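Local atomic coordinates of phosphotriesterase homology protein (Escherichia coli, PDB entry 1BF6), a protein that hydrolyses phosphorylated glyceryl acetates and related phosphoglycerol esters, as well as aromatic acetates and propionates, with two zinc ions bound per subunit. Residues 92-101 / 135-146; 202-212 / 235-244. All coordinates share one frame; numbering follows the deposited sequence.

Contact 1. Residues 92-101 / 135-146; sequences VATRSVQELA and LEEKVFIAAALA
Lys-138 reaches from helix 135-146 into the turn that joins two helical pieces of 92-101, an example of a lysine bonding to two backbone carbonyls at a turn. With CG anti to the backbone N (chi1 -176°) and the rest of the chain extended, its ammonium group arrives at both acceptors. Its NZ donates to Val-92 O at 2.9 Å, in the carbonyl plane, and also to Arg-95 O, where the modelled separation is too short to lean on. The lysine methylenes pass across Leu-100, whose CD1 is 4.1 Å from Lys-138 CD.

Apolar packing does the rest. Val-97 is a knob among Lys-138, Ile-141, Ala-142 and Leu-145, its CG2 resting 3.6 Å from the backbone N of Ala-142. Small residues let the helices converge: Ala-101 CA and Ala-142 CA are 4.6 Å apart, and the axes of the short segments 97-101 and 135-146 cross at -54°, 8.2 Å apart. Ala-101 CB also touches Leu-145 CB. Beyond the lysine, Ala-93 meets Leu-135 CD2, and Val-92 CG1 touches Val-139 CG2.

At the N-terminus of helix 97-101, the N-cap Ser-96 and Glu-99 form a capping box. Helix 134-150 sets Ala-143 and Phe-140 against strand 122-126, while Phe-140 also meets helix 164-173, placing the helix between that neighbour and helix 97-109.

Contact 2. Residues 202-212 / 235-244; sequences GAYVQFDTIGK and NRVMLSMDIT. With ZN (zinc ion), chain C; SO4 (sulfate ion), chain F.
Arg-236 lays its aliphatic CD squarely over the Tyr-204 ring, 3.7 Å from the centroid and only 3° off the ring normal, a CH-pi contact. The guanidinium follows the ring at 25° between planes; a bend at chi2 of Arg-236 (-56°) folds the chain over the ring, and Arg-236 NH1 bonds to Asn-235 O at 3.0 Å. Water 1 links Arg-236 NH2 to Gly-202 O. With an alanine in place of Tyr-204, Arg-236 CD would probably lose the ring face it lies on, leaving the arginine freer to turn.

From here the backbones run parallel, with bonds passing alternately between Val-205 and Phe-207 and, on segment 235-244, Arg-236, Met-238 and Ser-240. This is a beta-alpha-beta unit of the TIM barrel, with helix 218-230 covering Phe-207 and Val-237. On the opposite face Gln-206 meets Met-238 and also touches Ala-10 and His-11; strand 7-12 continues the barrel beyond 237-239 through backbone bonding of Leu-239 with Ala-10.

Past the strands Ile-210 CG2 packs on Met-241 SD at 3.6 Å. Asp-242 binds zinc through OD1 at 2.4 Å, beside His-11, His-13 and Glu-124. Lys-212 NZ donates to Asp-242 O at 2.7 Å and to O3 of a sulfate, probably from the crystallisation liquor, at 3.0 Å; Thr-244 OG1 and Tyr-215 OH hydrogen-bond to the same sulfate.

The two contacts illustrate how a TIM barrel divides its work between a helical outer layer and an inner ring of strands. Contact 1 comes first along the chain and closes before contact 2 opens. Their centres are 25 Å apart, and the nearest atoms, about 11 Å apart, do not touch. Contact 1 joins outer helices about 20 Å from the centre of the chain; contact 2 lies 7 Å from it. One run of strands relates them: strand 122-126, which helix 134-150 follows, and strand 237-239 are the first and last of five successive parallel strands of the barrel. Metal binding also spans that run, since Glu-124 and Asp-242 share a zinc ion.

Contact 1. Residues 92-101 / 135-146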
loop_
_atom_site.group_PDB
_atom_site.type_symbol
_atom_site.label_atom_id
_atom_site.label_comp_id
_atom_site.label_asym_id
_atom_site.label_seq_id
_atom_site.Cartn_x
_atom_site.Cartn_y
_atom_site.Cartn_z
ATOM N N VAL A 92 -0.090 6.905 21.024
ATOM C CA VAL A 92 -1.337 6.705 20.299
ATOM C C VAL A 92 -2.472 6.593 21.332
ATOM O O VAL A 92 -3.589 7.059 21.098
ATOM C CB VAL A 92 -1.290 5.457 19.382
ATOM C CG1 VAL A 92 -2.678 5.166 18.808
ATOM C CG2 VAL A 92 -0.286 5.691 18.265
ATOM N N ALA A 93 -2.172 6.021 22.496
ATOM C CA ALA A 93 -3.180 5.880 23.544
ATOM C C ALA A 93 -3.405 7.178 24.331
ATOM O O ALA A 93 -4.537 7.492 24.687
ATOM C CB ALA A 93 -2.806 4.746 24.501
ATOM N N THR A 94 -2.331 7.930 24.570
ATOM C CA THR A 94 -2.408 9.161 25.355
ATOM C C THR A 94 -2.840 10.418 24.615
ATOM O O THR A 94 -3.359 11.356 25.230
ATOM C CB THR A 94 -1.107 9.426 26.122
ATOM O OG1 THR A 94 -0.021 9.623 25.207
ATOM C CG2 THR A 94 -0.807 8.259 27.056
ATOM N N ARG A 95 -2.611 10.465 23.303
ATOM C CA ARG A 95 -3.064 11.622 22.529
ATOM C C ARG A 95 -4.547 11.416 22.208
ATOM O O ARG A 95 -5.060 10.294 22.279
ATOM C CB ARG A 95 -2.249 11.780 21.241
ATOM C CG ARG A 95 -0.853 12.288 21.497
ATOM C CD ARG A 95 -0.047 12.409 20.245
ATOM N NE ARG A 95 1.352 12.664 20.561
ATOM C CZ ARG A 95 2.318 12.792 19.658
ATOM N NH1 ARG A 95 2.044 12.695 18.362
ATOM N NH2 ARG A 95 3.569 12.982 20.054
ATOM N N SER A 96 -5.259 12.505 21.943
ATOM C CA SER A 96 -6.676 12.403 21.607
ATOM C C SER A 96 -6.775 12.129 20.108
ATOM O O SER A 96 -5.842 12.431 19.348
ATOM C CB SER A 96 -7.389 13.722 21.902
ATOM O OG SER A 96 -6.976 14.723 20.976
ATOM N N VAL A 97 -7.919 11.602 19.686
ATOM C CA VAL A 97 -8.154 11.325 18.271
ATOM C C VAL A 97 -7.945 12.597 17.426
ATOM O O VAL A 97 -7.438 12.525 16.310
ATOM C CB VAL A 97 -9.561 10.687 18.056
ATOM C CG1 VAL A 97 -10.670 11.648 18.470
ATOM C CG2 VAL A 97 -9.742 10.247 16.610
ATOM N N GLN A 98 -8.267 13.767 17.993
ATOM C CA GLN A 98 -8.088 15.049 17.298
ATOM C C GLN A 98 -6.606 15.361 17.075
ATOM O O GLN A 98 -6.218 15.893 16.031
ATOM C CB GLN A 98 -8.727 16.212 18.089
ATOM C CG GLN A 98 -10.244 16.249 18.074
ATOM C CD GLN A 98 -10.879 15.335 19.103
ATOM O OE1 GLN A 98 -10.217 14.827 20.024
ATOM N NE2 GLN A 98 -12.180 15.122 18.957
ATOM N N GLU A 99 -5.777 15.067 18.070
ATOM C CA GLU A 99 -4.347 15.318 17.934
ATOM C C GLU A 99 -3.764 14.386 16.860
ATOM O O GLU A 99 -2.942 14.814 16.042
ATOM C CB GLU A 99 -3.634 15.139 19.277
ATOM C CG GLU A 99 -3.864 16.300 20.263
ATOM C CD GLU A 99 -3.395 15.991 21.675
ATOM O OE1 GLU A 99 -3.603 14.859 22.142
ATOM O OE2 GLU A 99 -2.828 16.892 22.326
ATOM N N LEU A 100 -4.224 13.133 16.839
ATOM C CA LEU A 100 -3.746 12.167 15.837
ATOM C C LEU A 100 -4.115 12.676 14.427
ATOM O O LEU A 100 -3.261 12.721 13.537
ATOM C CB LEU A 100 -4.320 10.769 16.096
ATOM C CG LEU A 100 -3.907 10.088 17.418
ATOM C CD1 LEU A 100 -4.539 8.717 17.541
ATOM C CD2 LEU A 100 -2.383 10.007 17.547
ATOM N N ALA A 101 -5.360 13.136 14.260
ATOM C CA ALA A 101 -5.827 13.683 12.977
ATOM C C ALA A 101 -5.037 14.924 12.560
ATOM O O ALA A 101 -4.675 15.070 11.396
ATOM C CB ALA A 101 -7.311 14.003 13.035
ATOM N N LEU A 135 -7.350 0.859 20.055
ATOM C CA LEU A 135 -6.386 1.827 19.536
ATOM C C LEU A 135 -6.419 1.914 18.011
ATOM O O LEU A 135 -6.201 2.978 17.437
ATOM C CB LEU A 135 -4.968 1.516 20.016
ATOM C CG LEU A 135 -4.720 1.709 21.517
ATOM C CD1 LEU A 135 -3.263 1.378 21.828
ATOM C CD2 LEU A 135 -5.018 3.152 21.910
ATOM N N GLU A 136 -6.637 0.778 17.357
ATOM C CA GLU A 136 -6.736 0.763 15.897
ATOM C C GLU A 136 -8.007 1.517 15.472
ATOM O O GLU A 136 -7.981 2.290 14.514
ATOM C CB GLU A 136 -6.753 -0.676 15.389
ATOM C CG GLU A 136 -5.360 -1.292 15.376
ATOM C CD GLU A 136 -5.362 -2.802 15.284
ATOM O OE1 GLU A 136 -6.441 -3.425 15.231
ATOM O OE2 GLU A 136 -4.256 -3.373 15.270
ATOM N N GLU A 137 -9.105 1.307 16.198
ATOM C CA GLU A 137 -10.353 2.003 15.904
ATOM C C GLU A 137 -10.121 3.513 15.957
ATOM O O GLU A 137 -10.539 4.247 15.059
ATOM C CB GLU A 137 -11.447 1.621 16.898
ATOM C CG GLU A 137 -12.735 2.425 16.685
ATOM C CD GLU A 137 -13.829 2.082 17.670
ATOM O OE1 GLU A 137 -13.518 1.802 18.850
ATOM O OE2 GLU A 137 -15.005 2.112 17.270
ATOM N N LYS A 138 -9.425 3.959 17.001
ATOM C CA LYS A 138 -9.106 5.372 17.205
ATOM C C LYS A 138 -8.271 5.904 16.039
ATOM O O LYS A 138 -8.499 7.016 15.551
ATOM C CB LYS A 138 -8.334 5.533 18.512
ATOM C CG LYS A 138 -8.009 6.947 18.930
ATOM C CD LYS A 138 -7.093 6.880 20.153
ATOM C CE LYS A 138 -6.955 8.198 20.865
ATOM N NZ LYS A 138 -6.123 7.993 22.096
ATOM N N VAL A 139 -7.289 5.114 15.597
ATOM C CA VAL A 139 -6.464 5.539 14.467
ATOM C C VAL A 139 -7.329 5.652 13.183
ATOM O O VAL A 139 -7.194 6.608 12.430
ATOM C CB VAL A 139 -5.240 4.596 14.266
ATOM C CG1 VAL A 139 -4.595 4.827 12.883
ATOM C CG2 VAL A 139 -4.188 4.876 15.358
ATOM N N PHE A 140 -8.217 4.691 12.954
ATOM C CA PHE A 140 -9.096 4.741 11.790
ATOM C C PHE A 140 -10.046 5.954 11.847
ATOM O O PHE A 140 -10.346 6.567 10.819
ATOM C CB PHE A 140 -9.873 3.438 11.641
ATOM C CG PHE A 140 -9.184 2.423 10.761
ATOM C CD1 PHE A 140 -8.039 1.761 11.198
ATOM C CD2 PHE A 140 -9.653 2.165 9.471
ATOM C CE1 PHE A 140 -7.360 0.857 10.364
ATOM C CE2 PHE A 140 -8.981 1.261 8.630
ATOM C CZ PHE A 140 -7.832 0.607 9.078
ATOM N N ILE A 141 -10.502 6.322 13.045
ATOM C CA ILE A 141 -11.379 7.494 13.168
ATOM C C ILE A 141 -10.581 8.764 12.850
ATOM O O ILE A 141 -11.064 9.653 12.140
ATOM C CB ILE A 141 -12.052 7.569 14.559
ATOM C CG1 ILE A 141 -13.014 6.398 14.700
ATOM C CG2 ILE A 141 -12.813 8.903 14.715
ATOM C CD1 ILE A 141 -13.483 6.122 16.103
ATOM N N ALA A 142 -9.337 8.822 13.330
ATOM C CA ALA A 142 -8.461 9.951 13.069
ATOM C C ALA A 142 -8.203 10.048 11.564
ATOM O O ALA A 142 -8.153 11.140 11.012
ATOM C CB ALA A 142 -7.142 9.784 13.818
ATOM N N ALA A 143 -8.032 8.896 10.917
ATOM C CA ALA A 143 -7.783 8.848 9.475
ATOM C C ALA A 143 -8.993 9.443 8.742
ATOM O O ALA A 143 -8.829 10.274 7.849
ATOM C CB ALA A 143 -7.527 7.403 9.027
ATOM N N ALA A 144 -10.190 9.058 9.184
ATOM C CA ALA A 144 -11.440 9.548 8.624
ATOM C C ALA A 144 -11.450 11.073 8.754
ATOM O O ALA A 144 -11.646 11.777 7.766
ATOM C CB ALA A 144 -12.608 8.933 9.354
ATOM N N LEU A 145 -11.155 11.586 9.951
ATOM C CA LEU A 145 -11.126 13.035 10.178
ATOM C C LEU A 145 -10.132 13.746 9.270
ATOM O O LEU A 145 -10.447 14.797 8.704
ATOM C CB LEU A 145 -10.797 13.353 11.641
ATOM C CG LEU A 145 -11.804 12.797 12.650
ATOM C CD1 LEU A 145 -11.403 13.200 14.078
ATOM C CD2 LEU A 145 -13.215 13.296 12.303
ATOM N N ALA A 146 -8.930 13.183 9.128
ATOM C CA ALA A 146 -7.906 13.795 8.276
ATOM C C ALA A 146 -8.326 13.778 6.798
ATOM O O ALA A 146 -8.045 14.719 6.055
ATOM C CB ALA A 146 -6.565 13.085 8.451
#

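Contact 2. Residues 202-212 / 235-244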
loop_
_atom_site.group_PDB
_atom_site.type_symbol
_atom_site.label_atom_id
_atom_site.label_comp_id
_atom_site.label_asym_id
_atom_site.label_seq_id
_atom_site.Cartn_x
_atom_site.Cartn_y
_atom_site.Cartn_z
ATOM N N GLY A 202 -18.204 -0.040 -2.783
ATOM C CA GLY A 202 -17.547 1.042 -3.500
ATOM C C GLY A 202 -16.064 1.257 -3.264
ATOM O O GLY A 202 -15.478 2.195 -3.799
ATOM N N ALA A 203 -15.447 0.391 -2.469
ATOM C CA ALA A 203 -14.030 0.510 -2.176
ATOM C C ALA A 203 -13.151 -0.182 -3.236
ATOM O O ALA A 203 -13.666 -0.923 -4.090
ATOM C CB ALA A 203 -13.744 -0.079 -0.786
ATOM N N TYR A 204 -11.861 0.169 -3.248
ATOM C CA TYR A 204 -10.884 -0.479 -4.137
ATOM C C TYR A 204 -10.220 -1.565 -3.283
ATOM O O TYR A 204 -10.178 -1.460 -2.044
ATOM C CB TYR A 204 -9.809 0.485 -4.611
ATOM C CG TYR A 204 -10.239 1.407 -5.726
ATOM C CD1 TYR A 204 -11.090 2.481 -5.478
ATOM C CD2 TYR A 204 -9.750 1.234 -7.029
ATOM C CE1 TYR A 204 -11.445 3.367 -6.489
ATOM C CE2 TYR A 204 -10.094 2.116 -8.056
ATOM C CZ TYR A 204 -10.947 3.185 -7.776
ATOM O OH TYR A 204 -11.297 4.072 -8.770
ATOM N N VAL A 205 -9.769 -2.634 -3.935
ATOM C CA VAL A 205 -9.103 -3.747 -3.255
ATOM C C VAL A 205 -7.714 -3.963 -3.864
ATOM O O VAL A 205 -7.475 -3.644 -5.035
ATOM C CB VAL A 205 -9.924 -5.060 -3.328
ATOM C CG1 VAL A 205 -11.217 -4.925 -2.515
ATOM C CG2 VAL A 205 -10.233 -5.427 -4.796
ATOM N N GLN A 206 -6.793 -4.478 -3.052
ATOM C CA GLN A 206 -5.437 -4.714 -3.513
ATOM C C GLN A 206 -4.909 -6.134 -3.363
ATOM O O GLN A 206 -5.151 -6.802 -2.360
ATOM C CB GLN A 206 -4.475 -3.761 -2.824
ATOM C CG GLN A 206 -4.646 -2.339 -3.263
ATOM C CD GLN A 206 -3.829 -1.365 -2.464
ATOM O OE1 GLN A 206 -3.004 -1.744 -1.607
ATOM N NE2 GLN A 206 -4.064 -0.088 -2.718
ATOM N N PHE A 207 -4.281 -6.610 -4.440
ATOM C CA PHE A 207 -3.618 -7.907 -4.473
ATOM C C PHE A 207 -2.181 -7.391 -4.452
ATOM O O PHE A 207 -1.552 -7.183 -5.501
ATOM C CB PHE A 207 -3.921 -8.666 -5.781
ATOM C CG PHE A 207 -5.294 -9.313 -5.821
ATOM C CD1 PHE A 207 -6.458 -8.560 -5.614
ATOM C CD2 PHE A 207 -5.428 -10.680 -6.074
ATOM C CE1 PHE A 207 -7.727 -9.163 -5.656
ATOM C CE2 PHE A 207 -6.688 -11.290 -6.118
ATOM C CZ PHE A 207 -7.844 -10.528 -5.907
ATOM N N ASP A 208 -1.699 -7.096 -3.244
ATOM C CA ASP A 208 -0.362 -6.519 -3.049
ATOM C C ASP A 208 0.685 -7.389 -2.349
ATOM O O ASP A 208 1.711 -6.864 -1.900
ATOM C CB ASP A 208 -0.468 -5.179 -2.302
ATOM C CG ASP A 208 -1.296 -5.278 -1.027
ATOM O OD1 ASP A 208 -1.361 -6.369 -0.426
ATOM O OD2 ASP A 208 -1.921 -4.261 -0.646
ATOM N N THR A 209 0.414 -8.684 -2.222
ATOM C CA THR A 209 1.372 -9.597 -1.599
ATOM C C THR A 209 1.874 -10.605 -2.656
ATOM O O THR A 209 2.254 -11.743 -2.340
ATOM C CB THR A 209 0.772 -10.329 -0.378
ATOM O OG1 THR A 209 -0.391 -11.072 -0.763
ATOM C CG2 THR A 209 0.391 -9.320 0.730
ATOM N N ILE A 210 1.852 -10.162 -3.913
ATOM C CA ILE A 210 2.303 -10.975 -5.039
ATOM C C ILE A 210 3.740 -11.425 -4.793
ATOM O O ILE A 210 4.595 -10.607 -4.454
ATOM C CB ILE A 210 2.212 -10.166 -6.349
ATOM C CG1 ILE A 210 0.741 -10.025 -6.765
ATOM C CG2 ILE A 210 3.035 -10.824 -7.463
ATOM C CD1 ILE A 210 0.481 -8.864 -7.722
ATOM N N GLY A 211 3.984 -12.730 -4.935
ATOM C CA GLY A 211 5.322 -13.269 -4.718
ATOM C C GLY A 211 5.523 -13.890 -3.342
ATOM O O GLY A 211 6.491 -14.619 -3.131
ATOM N N LYS A 212 4.621 -13.599 -2.403
ATOM C CA LYS A 212 4.710 -14.140 -1.044
ATOM C C LYS A 212 3.966 -15.465 -1.002
ATOM O O LYS A 212 2.992 -15.647 -0.271
ATOM C CB LYS A 212 4.154 -13.121 -0.030
ATOM C CG LYS A 212 4.900 -11.783 -0.121
ATOM C CD LYS A 212 4.675 -10.825 1.042
ATOM C CE LYS A 212 5.601 -9.631 0.871
ATOM N NZ LYS A 212 5.576 -8.727 2.045
ATOM N N ASN A 235 -11.864 -2.636 -12.690
ATOM C CA ASN A 235 -11.668 -1.206 -12.436
ATOM C C ASN A 235 -11.596 -0.861 -10.934
ATOM O O ASN A 235 -11.489 0.313 -10.576
ATOM C CB ASN A 235 -12.742 -0.353 -13.137
ATOM C CG ASN A 235 -14.151 -0.630 -12.625
ATOM O OD1 ASN A 235 -14.425 -1.658 -11.986
ATOM N ND2 ASN A 235 -15.068 0.286 -12.933
ATOM N N ARG A 236 -11.650 -1.875 -10.070
ATOM C CA ARG A 236 -11.562 -1.658 -8.619
ATOM C C ARG A 236 -10.385 -2.401 -7.979
ATOM O O ARG A 236 -10.221 -2.377 -6.757
ATOM C CB ARG A 236 -12.870 -2.063 -7.921
ATOM C CG ARG A 236 -14.012 -1.074 -8.117
ATOM C CD ARG A 236 -13.612 0.320 -7.661
ATOM N NE ARG A 236 -14.696 1.274 -7.882
ATOM C CZ ARG A 236 -14.807 2.070 -8.944
ATOM N NH1 ARG A 236 -13.893 2.057 -9.910
ATOM N NH2 ARG A 236 -15.881 2.838 -9.077
ATOM N N VAL A 237 -9.542 -3.009 -8.819
ATOM C CA VAL A 237 -8.388 -3.789 -8.366
ATOM C C VAL A 237 -7.042 -3.144 -8.681
ATOM O O VAL A 237 -6.815 -2.664 -9.799
ATOM C CB VAL A 237 -8.396 -5.214 -9.002
ATOM C CG1 VAL A 237 -7.189 -6.023 -8.532
ATOM C CG2 VAL A 237 -9.660 -5.942 -8.652
ATOM N N MET A 238 -6.173 -3.086 -7.671
ATOM C CA MET A 238 -4.825 -2.566 -7.838
ATOM C C MET A 238 -3.829 -3.641 -7.366
ATOM O O MET A 238 -4.206 -4.560 -6.623
ATOM C CB MET A 238 -4.643 -1.213 -7.161
ATOM C CG MET A 238 -5.498 -0.131 -7.837
ATOM S SD MET A 238 -5.122 1.551 -7.365
ATOM C CE MET A 238 -5.784 1.576 -5.699
ATOM N N LEU A 239 -2.578 -3.530 -7.819
ATOM C CA LEU A 239 -1.554 -4.545 -7.545
ATOM C C LEU A 239 -0.238 -4.034 -6.990
ATOM O O LEU A 239 0.141 -2.887 -7.221
ATOM C CB LEU A 239 -1.233 -5.289 -8.860
ATOM C CG LEU A 239 -2.383 -5.803 -9.743
ATOM C CD1 LEU A 239 -1.815 -6.320 -11.070
ATOM C CD2 LEU A 239 -3.164 -6.891 -9.054
ATOM N N SER A 240 0.478 -4.931 -6.297
ATOM C CA SER A 240 1.796 -4.634 -5.736
ATOM C C SER A 240 2.488 -5.879 -5.141
ATOM O O SER A 240 1.917 -6.971 -5.133
ATOM C CB SER A 240 1.719 -3.508 -4.692
ATOM O OG SER A 240 2.563 -2.425 -5.067
ATOM N N MET A 241 3.712 -5.682 -4.651
ATOM C CA MET A 241 4.540 -6.743 -4.054
ATOM C C MET A 241 4.679 -6.610 -2.525
ATOM O O MET A 241 4.976 -7.586 -1.819
ATOM C CB MET A 241 5.958 -6.676 -4.646
ATOM C CG MET A 241 6.047 -6.739 -6.170
ATOM S SD MET A 241 5.471 -8.293 -6.772
ATOM C CE MET A 241 6.756 -9.363 -6.138
ATOM N N ASP A 242 4.493 -5.387 -2.024
ATOM C CA ASP A 242 4.660 -5.085 -0.600
ATOM C C ASP A 242 6.050 -5.543 -0.112
ATOM O O ASP A 242 6.148 -6.318 0.856
ATOM C CB ASP A 242 3.563 -5.733 0.252
ATOM C CG ASP A 242 3.605 -5.282 1.707
ATOM O OD1 ASP A 242 4.230 -4.236 1.995
ATOM O OD2 ASP A 242 3.038 -5.985 2.550
ATOM N N ILE A 243 7.103 -5.115 -0.822
ATOM C CA ILE A 243 8.488 -5.445 -0.449
ATOM C C ILE A 243 8.741 -4.806 0.928
ATOM O O ILE A 243 8.426 -3.625 1.138
ATOM C CB ILE A 243 9.512 -4.899 -1.479
ATOM C CG1 ILE A 243 9.335 -5.594 -2.837
ATOM C CG2 ILE A 243 10.932 -5.060 -0.966
ATOM C CD1 ILE A 243 9.461 -7.103 -2.787
ATOM N N THR A 244 9.296 -5.593 1.850
ATOM C CA THR A 244 9.550 -5.136 3.219
ATOM C C THR A 244 10.908 -5.555 3.802
ATOM O O THR A 244 11.327 -5.014 4.822
ATOM C CB THR A 244 8.474 -5.695 4.190
ATOM O OG1 THR A 244 8.491 -7.128 4.155
ATOM C CG2 THR A 244 7.066 -5.215 3.825
HETATM ZN ZN ZN C . 3.302 -2.775 3.680
HETATM S S SO4 F . 6.725 -10.061 5.637
HETATM O O1 SO4 F . 7.276 -11.119 6.479
HETATM O O2 SO4 F . 7.323 -8.724 6.065
HETATM O O3 SO4 F . 7.062 -10.247 4.131
HETATM O O4 SO4 F . 5.203 -10.067 5.752
HETATM O O HOH W 1 -16.574 3.240 -6.192
HETATM O O HOH W 2 -16.156 -0.640 -5.686
HETATM O O HOH W 3 6.196 -9.800 -2.286
#